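Local coordinates for glutathione S-transferase (Burkholderia glumae, PDB 4ISD), which binds glutathione and, as a homolog of the glutathione transferases, probably conjugates it to electrophilic substrates, at residues 23-26 with 27-31; 192-195 with 196-200; 63-67 with 68-72. All blocks are in the same frame, centred on the assembly; numbering follows the deposited sequence.

Contact 1. Residues 23-26 with 27-31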
loop_
_atom_site.group_PDB
_atom_site.type_symbol
_atom_site.label_atom_id
_atom_site.label_comp_id
_atom_site.label_asym_id
_atom_site.label_seq_id
_atom_site.Cartn_x
_atom_site.Cartn_y
_atom_site.Cartn_z
ATOM N N SER A 23 -3.172 12.383 -5.637
ATOM C CA SER A 23 -2.618 12.186 -4.306
ATOM C C SER A 23 -1.149 12.597 -4.210
ATOM O O SER A 23 -0.754 13.285 -3.263
ATOM C CB SER A 23 -2.764 10.727 -3.899
ATOM O OG SER A 23 -2.384 10.572 -2.544
ATOM N N ALA A 24 -0.345 12.175 -5.186
ATOM C CA ALA A 24 1.084 12.494 -5.174
ATOM C C ALA A 24 1.291 13.985 -5.409
ATOM O O ALA A 24 2.127 14.628 -4.761
ATOM C CB ALA A 24 1.856 11.663 -6.225
ATOM N N PHE A 25 0.533 14.522 -6.357
ATOM C CA PHE A 25 0.558 15.940 -6.642
ATOM C C PHE A 25 0.259 16.709 -5.356
ATOM O O PHE A 25 0.872 17.748 -5.089
ATOM C CB PHE A 25 -0.469 16.275 -7.734
ATOM C CG PHE A 25 -0.551 17.744 -8.080
ATOM C CD1 PHE A 25 -1.186 18.645 -7.226
ATOM C CD2 PHE A 25 -0.020 18.219 -9.271
ATOM C CE1 PHE A 25 -1.272 20.010 -7.542
ATOM C CE2 PHE A 25 -0.102 19.568 -9.603
ATOM C CZ PHE A 25 -0.735 20.474 -8.732
ATOM N N VAL A 26 -0.682 16.211 -4.556
ATOM C CA VAL A 26 -1.075 16.956 -3.356
ATOM C C VAL A 26 0.050 16.961 -2.331
ATOM O O VAL A 26 0.267 17.963 -1.647
ATOM C CB VAL A 26 -2.415 16.461 -2.746
ATOM C CG1 VAL A 26 -2.564 16.929 -1.305
ATOM C CG2 VAL A 26 -3.598 16.933 -3.604
ATOM N N VAL A 27 0.797 15.859 -2.256
ATOM C CA VAL A 27 1.916 15.785 -1.316
ATOM C C VAL A 27 2.967 16.848 -1.630
ATOM O O VAL A 27 3.393 17.599 -0.742
ATOM C CB VAL A 27 2.545 14.384 -1.290
ATOM C CG1 VAL A 27 3.753 14.354 -0.375
ATOM C CG2 VAL A 27 1.525 13.378 -0.827
ATOM N N LEU A 28 3.364 16.915 -2.897
ATOM C CA LEU A 28 4.366 17.878 -3.346
ATOM C C LEU A 28 3.908 19.291 -3.036
ATOM O O LEU A 28 4.664 20.101 -2.491
ATOM C CB LEU A 28 4.616 17.733 -4.852
ATOM C CG LEU A 28 5.332 16.457 -5.312
ATOM C CD1 LEU A 28 5.002 16.124 -6.763
ATOM C CD2 LEU A 28 6.847 16.602 -5.135
ATOM N N LYS A 29 2.654 19.576 -3.364
ATOM C CA LYS A 29 2.138 20.914 -3.182
ATOM C C LYS A 29 2.045 21.307 -1.714
ATOM O O LYS A 29 2.396 22.422 -1.360
ATOM C CB LYS A 29 0.810 21.079 -3.905
ATOM C CG LYS A 29 0.980 21.570 -5.327
ATOM C CD LYS A 29 1.311 23.052 -5.325
ATOM C CE LYS A 29 1.469 23.594 -6.736
ATOM N NZ LYS A 29 2.532 22.873 -7.483
ATOM N N GLU A 30 1.609 20.393 -0.854
ATOM C CA GLU A 30 1.528 20.692 0.579
ATOM C C GLU A 30 2.877 21.125 1.149
ATOM O O GLU A 30 2.937 22.007 2.011
ATOM C CB GLU A 30 1.043 19.471 1.357
ATOM C CG GLU A 30 -0.378 19.082 1.057
ATOM C CD GLU A 30 -1.386 20.076 1.584
ATOM O OE1 GLU A 30 -1.069 20.794 2.566
ATOM O OE2 GLU A 30 -2.497 20.128 1.018
ATOM N N LYS A 31 3.947 20.490 0.662
ATOM C CA LYS A 31 5.292 20.706 1.176
ATOM C C LYS A 31 5.963 21.921 0.560
ATOM O O LYS A 31 7.042 22.333 1.023
ATOM C CB LYS A 31 6.167 19.485 0.911
ATOM C CG LYS A 31 5.650 18.185 1.497
ATOM C CD LYS A 31 6.753 17.151 1.470
ATOM C CE LYS A 31 6.979 16.522 2.829
ATOM N NZ LYS A 31 6.147 15.307 3.042
#
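Phe-25 lays its ring alongside the start of the Lys-29 side chain one helical turn on, both groups leaving the helix in the same direction; ring atom CE1 comes 3.5 Å from Lys-29 CG. The phenyl ring reaches that position because CG stands opposite the backbone N (chi1 178°), while the lysine chain folds at chi2 and chi4. Phe-35 and Trp-207 each meet the Phe-25 ring edge-to-face, and Lys-29 CG comes to it obliquely.

Val-26 and Glu-30 repeat this spacing beside it: Val-26 CG1 lies 3.9 Å from Glu-30 CG. Chi1 of -67° sets Glu-30 CG beside its backbone N and near Val-26 O; the bend at chi2 turns only the carboxylate, which is engaged elsewhere, by Ser-203 through OE2 and by Arg-201 through OE1. Val-27 sends CG2 back to Ser-23 O at 3.3 Å, and Leu-28 rests its CG 3.7 Å from Ala-24 O. Under these side chains the backbone is bonded in the i to i+4 pattern, from Val-27 N to Ser-23 O through to Glu-30 N to Val-26 O, the last 2.9 Å long.

Ala-24 and Leu-28 pack on strand 8-13, whereas Val-26 meets helices 168-177 and 202-212. This is the helix of the beta-alpha-beta unit 8-13, 19-31, 36-40 in the thioredoxin-like N-terminal domain of glutathione transferases.

Contact 2. Residues 192-195 with 196-200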
loop_
_atom_site.group_PDB
_atom_site.type_symbol
_atom_site.label_atom_id
_atom_site.label_comp_id
_atom_site.label_asym_id
_atom_site.label_seq_id
_atom_site.Cartn_x
_atom_site.Cartn_y
_atom_site.Cartn_z
ATOM N N LEU A 192 -20.490 14.346 3.700
ATOM C CA LEU A 192 -20.573 15.301 2.601
ATOM C C LEU A 192 -19.700 16.515 2.899
ATOM O O LEU A 192 -18.982 17.003 2.023
ATOM C CB LEU A 192 -22.019 15.754 2.391
ATOM C CG LEU A 192 -22.970 14.665 1.891
ATOM C CD1 LEU A 192 -24.362 15.247 1.666
ATOM C CD2 LEU A 192 -22.424 13.967 0.625
ATOM N N ARG A 193 -19.755 16.986 4.145
ATOM C CA ARG A 193 -18.991 18.161 4.554
ATOM C C ARG A 193 -17.491 17.891 4.495
ATOM O O ARG A 193 -16.731 18.677 3.933
ATOM C CB ARG A 193 -19.410 18.613 5.954
ATOM C CG ARG A 193 -20.756 19.355 5.975
ATOM C CD ARG A 193 -21.052 19.967 7.337
ATOM N NE ARG A 193 -21.581 18.990 8.288
ATOM C CZ ARG A 193 -22.870 18.666 8.383
ATOM N NH1 ARG A 193 -23.759 19.227 7.572
ATOM N NH2 ARG A 193 -23.279 17.785 9.287
ATOM N N TYR A 194 -17.088 16.764 5.066
ATOM C CA TYR A 194 -15.721 16.281 4.998
ATOM C C TYR A 194 -15.196 16.284 3.557
ATOM O O TYR A 194 -14.152 16.890 3.263
ATOM C CB TYR A 194 -15.653 14.877 5.591
ATOM C CG TYR A 194 -14.318 14.204 5.439
ATOM C CD1 TYR A 194 -13.316 14.391 6.381
ATOM C CD2 TYR A 194 -14.065 13.354 4.369
ATOM C CE1 TYR A 194 -12.092 13.770 6.251
ATOM C CE2 TYR A 194 -12.846 12.723 4.228
ATOM C CZ TYR A 194 -11.861 12.936 5.174
ATOM O OH TYR A 194 -10.643 12.311 5.041
ATOM N N VAL A 195 -15.922 15.630 2.657
ATOM C CA VAL A 195 -15.520 15.601 1.258
ATOM C C VAL A 195 -15.352 17.025 0.708
ATOM O O VAL A 195 -14.387 17.328 -0.003
ATOM C CB VAL A 195 -16.551 14.848 0.418
ATOM C CG1 VAL A 195 -16.185 14.920 -1.057
ATOM C CG2 VAL A 195 -16.671 13.400 0.897
ATOM N N GLU A 196 -16.284 17.906 1.061
ATOM C CA GLU A 196 -16.274 19.275 0.559
ATOM C C GLU A 196 -15.054 20.017 1.097
ATOM O O GLU A 196 -14.316 20.663 0.340
ATOM C CB GLU A 196 -17.562 19.995 0.957
ATOM C CG GLU A 196 -17.770 21.341 0.251
ATOM C CD GLU A 196 -19.010 22.080 0.716
ATOM O OE1 GLU A 196 -19.892 21.458 1.347
ATOM O OE2 GLU A 196 -19.105 23.295 0.443
ATOM N N ARG A 197 -14.862 19.911 2.407
ATOM C CA ARG A 197 -13.714 20.440 3.141
ATOM C C ARG A 197 -12.405 20.057 2.434
ATOM O O ARG A 197 -11.575 20.922 2.100
ATOM C CB ARG A 197 -13.740 19.755 4.505
ATOM C CG ARG A 197 -13.311 20.544 5.698
ATOM C CD ARG A 197 -13.364 19.607 6.930
ATOM N NE ARG A 197 -14.713 19.100 7.193
ATOM C CZ ARG A 197 -15.001 18.075 7.995
ATOM N NH1 ARG A 197 -14.031 17.405 8.605
ATOM N NH2 ARG A 197 -16.271 17.702 8.173
ATOM N N GLN A 198 -12.238 18.749 2.221
ATOM C CA GLN A 198 -11.025 18.182 1.635
ATOM C C GLN A 198 -10.774 18.584 0.176
ATOM O O GLN A 198 -9.626 18.774 -0.214
ATOM C CB GLN A 198 -11.023 16.654 1.775
ATOM C CG GLN A 198 -10.975 16.140 3.220
ATOM C CD GLN A 198 -9.817 16.723 4.015
ATOM O OE1 GLN A 198 -8.758 17.000 3.459
ATOM N NE2 GLN A 198 -10.021 16.932 5.321
ATOM N N TRP A 199 -11.832 18.697 -0.626
ATOM C CA TRP A 199 -11.705 19.211 -2.004
ATOM C C TRP A 199 -11.355 20.705 -2.088
ATOM O O TRP A 199 -10.959 21.190 -3.149
ATOM C CB TRP A 199 -12.986 18.954 -2.807
ATOM C CG TRP A 199 -12.997 17.628 -3.470
ATOM C CD1 TRP A 199 -13.522 16.463 -2.982
ATOM C CD2 TRP A 199 -12.430 17.310 -4.751
ATOM N NE1 TRP A 199 -13.322 15.442 -3.889
ATOM C CE2 TRP A 199 -12.657 15.939 -4.981
ATOM C CE3 TRP A 199 -11.760 18.057 -5.726
ATOM C CZ2 TRP A 199 -12.241 15.305 -6.147
ATOM C CZ3 TRP A 199 -11.347 17.430 -6.870
ATOM C CH2 TRP A 199 -11.583 16.062 -7.073
ATOM N N ALA A 200 -11.501 21.424 -0.974
ATOM C CA ALA A 200 -11.290 22.875 -0.941
ATOM C C ALA A 200 -9.867 23.307 -0.568
ATOM O O ALA A 200 -9.560 24.499 -0.564
ATOM C CB ALA A 200 -12.323 23.555 0.005
#
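Glu-196 N donates a hydrogen bond to Leu-192 O, one turn back. The CB atom of Glu-196 rests 3.4 Å from Arg-193 O. Arg-197 N donates to Arg-193 O at 2.7 Å. The arginine side chain folds back over the earlier turn: bent at chi3 (-61°), it lays one face of the guanidinium over Tyr-194 CA, while NH1 approaches the tyrosine ring at its edge, 3.8 Å from CD1. The two planes stand 87° apart, so the arginine does not stack on the ring. NH1 is held instead by the carbonyl of Tyr-160.

These turns belong to helix 189-199 of the all-helical C-terminal domain of the glutathione transferase fold, where Tyr-194 is buried and its OH is hydrogen-bonded to Asp-170 of helix 168-177.

Gln-198 N bonds to Tyr-194 O, and its CG covers one face of the same tyrosine ring as a CH-pi contact, 3.9 Å from the centroid and 13° off the ring normal. A bend at chi2 folds the glutamine chain so that NE2 comes near Tyr-194 CE1, with the amide inclined to the ring. Trp-199 N donates to Val-195 O, which also lies in the plane of the indole at its edge, 3.2 Å from CD1. Beside that oxygen, Val-195 CG1 packs 3.6 Å from Trp-199 CD1, and the indole NE1 is bonded to Asn-178 OD1.

Contact 3. Residues 63-67 with 68-72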
loop_
_atom_site.group_PDB
_atom_site.type_symbol
_atom_site.label_atom_id
_atom_site.label_comp_id
_atom_site.label_asym_id
_atom_site.label_seq_id
_atom_site.Cartn_x
_atom_site.Cartn_y
_atom_site.Cartn_z
ATOM N N THR A 63 4.232 8.251 -11.234
ATOM C CA THR A 63 5.616 7.898 -10.975
ATOM C C THR A 63 6.368 9.182 -10.637
ATOM O O THR A 63 6.163 10.215 -11.280
ATOM C CB THR A 63 6.258 7.260 -12.203
ATOM O OG1 THR A 63 5.593 6.025 -12.502
ATOM C CG2 THR A 63 7.746 7.010 -11.959
ATOM N N LEU A 64 7.231 9.125 -9.627
ATOM C CA LEU A 64 8.018 10.292 -9.231
ATOM C C LEU A 64 9.474 10.137 -9.671
ATOM O O LEU A 64 10.076 9.088 -9.481
ATOM C CB LEU A 64 7.945 10.498 -7.713
ATOM C CG LEU A 64 8.804 11.601 -7.087
ATOM C CD1 LEU A 64 8.138 12.973 -7.200
ATOM C CD2 LEU A 64 9.137 11.274 -5.631
ATOM N N GLN A 65 10.024 11.177 -10.283
ATOM C CA GLN A 65 11.458 11.248 -10.499
ATOM C C GLN A 65 12.070 12.310 -9.597
ATOM O O GLN A 65 11.825 13.512 -9.768
ATOM C CB GLN A 65 11.802 11.546 -11.953
ATOM C CG GLN A 65 13.292 11.731 -12.143
ATOM C CD GLN A 65 13.763 11.389 -13.540
ATOM O OE1 GLN A 65 12.970 11.344 -14.485
ATOM N NE2 GLN A 65 15.062 11.145 -13.679
ATOM N N HIS A 66 12.859 11.853 -8.631
ATOM C CA HIS A 66 13.523 12.735 -7.683
ATOM C C HIS A 66 15.012 12.741 -7.964
ATOM O O HIS A 66 15.729 11.795 -7.632
ATOM C CB HIS A 66 13.260 12.288 -6.241
ATOM C CG HIS A 66 13.784 13.248 -5.216
ATOM N ND1 HIS A 66 14.921 13.005 -4.482
ATOM C CD2 HIS A 66 13.334 14.460 -4.823
ATOM C CE1 HIS A 66 15.151 14.023 -3.671
ATOM N NE2 HIS A 66 14.199 14.918 -3.856
ATOM N N ASP A 67 15.462 13.827 -8.576
ATOM C CA ASP A 67 16.831 13.961 -9.060
ATOM C C ASP A 67 17.107 12.841 -10.070
ATOM O O ASP A 67 16.821 13.000 -11.257
ATOM C CB ASP A 67 17.831 13.983 -7.898
ATOM C CG ASP A 67 19.231 14.393 -8.329
ATOM O OD1 ASP A 67 19.569 14.263 -9.528
ATOM O OD2 ASP A 67 20.006 14.837 -7.454
ATOM N N ARG A 68 17.648 11.715 -9.616
ATOM C CA ARG A 68 17.884 10.609 -10.533
ATOM C C ARG A 68 17.010 9.410 -10.197
ATOM O O ARG A 68 16.784 8.535 -11.027
ATOM C CB ARG A 68 19.354 10.222 -10.530
ATOM C CG ARG A 68 20.266 11.314 -11.037
ATOM C CD ARG A 68 19.892 11.701 -12.449
ATOM N NE ARG A 68 21.077 11.797 -13.294
ATOM C CZ ARG A 68 21.890 12.849 -13.325
ATOM N NH1 ARG A 68 21.660 13.900 -12.547
ATOM N NH2 ARG A 68 22.942 12.847 -14.126
ATOM N N PHE A 69 16.488 9.415 -8.981
ATOM C CA PHE A 69 15.733 8.312 -8.431
ATOM C C PHE A 69 14.308 8.299 -8.958
ATOM O O PHE A 69 13.622 9.312 -8.913
ATOM C CB PHE A 69 15.716 8.492 -6.914
ATOM C CG PHE A 69 14.994 7.409 -6.169
ATOM C CD1 PHE A 69 15.480 6.115 -6.164
ATOM C CD2 PHE A 69 13.843 7.706 -5.437
ATOM C CE1 PHE A 69 14.828 5.125 -5.468
ATOM C CE2 PHE A 69 13.183 6.721 -4.732
ATOM C CZ PHE A 69 13.682 5.425 -4.743
ATOM N N THR A 70 13.844 7.153 -9.439
ATOM C CA THR A 70 12.448 7.064 -9.866
ATOM C C THR A 70 11.656 6.105 -8.990
ATOM O O THR A 70 12.191 5.111 -8.492
ATOM C CB THR A 70 12.307 6.692 -11.343
ATOM O OG1 THR A 70 12.831 5.385 -11.536
ATOM C CG2 THR A 70 13.080 7.679 -12.216
ATOM N N LEU A 71 10.378 6.422 -8.797
ATOM C CA LEU A 71 9.558 5.744 -7.804
ATOM C C LEU A 71 8.086 5.786 -8.205
ATOM O O LEU A 71 7.541 6.866 -8.438
ATOM C CB LEU A 71 9.741 6.423 -6.438
ATOM C CG LEU A 71 9.100 5.701 -5.253
ATOM C CD1 LEU A 71 9.810 4.390 -4.996
ATOM C CD2 LEU A 71 9.104 6.551 -4.002
ATOM N N SER A 72 7.446 4.618 -8.287
ATOM C CA SER A 72 5.992 4.539 -8.525
ATOM C C SER A 72 5.203 4.233 -7.239
ATOM O O SER A 72 5.788 4.179 -6.157
ATOM C CB SER A 72 5.669 3.520 -9.619
ATOM O OG SER A 72 5.824 4.094 -10.915
#
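Leu-71 O accepts a hydrogen bond from Leu-64 N, 2.6 Å, and Thr-63 CA adds a CA-H...O contact to the same oxygen. The return bond runs from Leu-71 N to Leu-64 O at 2.8 Å; Thr-70 CA also approaches Leu-64 O. Nearer the turn, His-66 N reaches Phe-69 O at 2.7 Å, and Phe-69 N bonds to His-66 O from above the carbonyl plane. His-66 and Phe-69 are thus the hydrogen-bonded pair that closes a type II' turn, with Asp-67 and Arg-68 at its two corners. Asp-67 has a positive phi (59°), as the first corner of such a turn requires. Its OD1 makes a long salt bridge to Arg-68 NH1, 3.7 Å, with carboxylate and guanidinium planes 46° apart.

Between the two hydrogen-bonded pairs, Gln-65 and Thr-70 run side by side on one face of the hairpin, Thr-70 CG2 lying 4.0 Å from Gln-65 CD. Leu-64, His-66, Phe-69 and Leu-71 occupy the other face. There helix 74-84 covers Leu-64, His-66 and Leu-71, with Tyr-80 also meeting the rings of His-66 and Phe-69. Strand 63-66 bonds along its far edge to strand 8-13, leaving 69-72 at one edge of the chain's four-stranded sheet, where Ser-72 N bonds to Gln-106 of the second subunit and Leu-71 packs on Ala-102 of that subunit.

Overall arrangement
Contacts 1 and 3 belong to the N-terminal thioredoxin-like domain, with centres 14 Å apart and nearest atoms about 4 Å apart; strand 8-13 touches both, helix 19-31 packing on it and hairpin strand 63-66 bonding to its edge. Contact 2 lies in the helical C-terminal domain, its centre 17 Å from that of contact 1 and 30 Å from that of contact 3, across the chain's centre from the latter. Helices 168-177 and 202-212 bridge contacts 1 and 2 by packing on both. Side chains of both N-terminal contacts come close to a bound glutathione, Ser-72 about 6 Å and Ser-23 about 7 Å away, while Trp-199 is about 14 Å away.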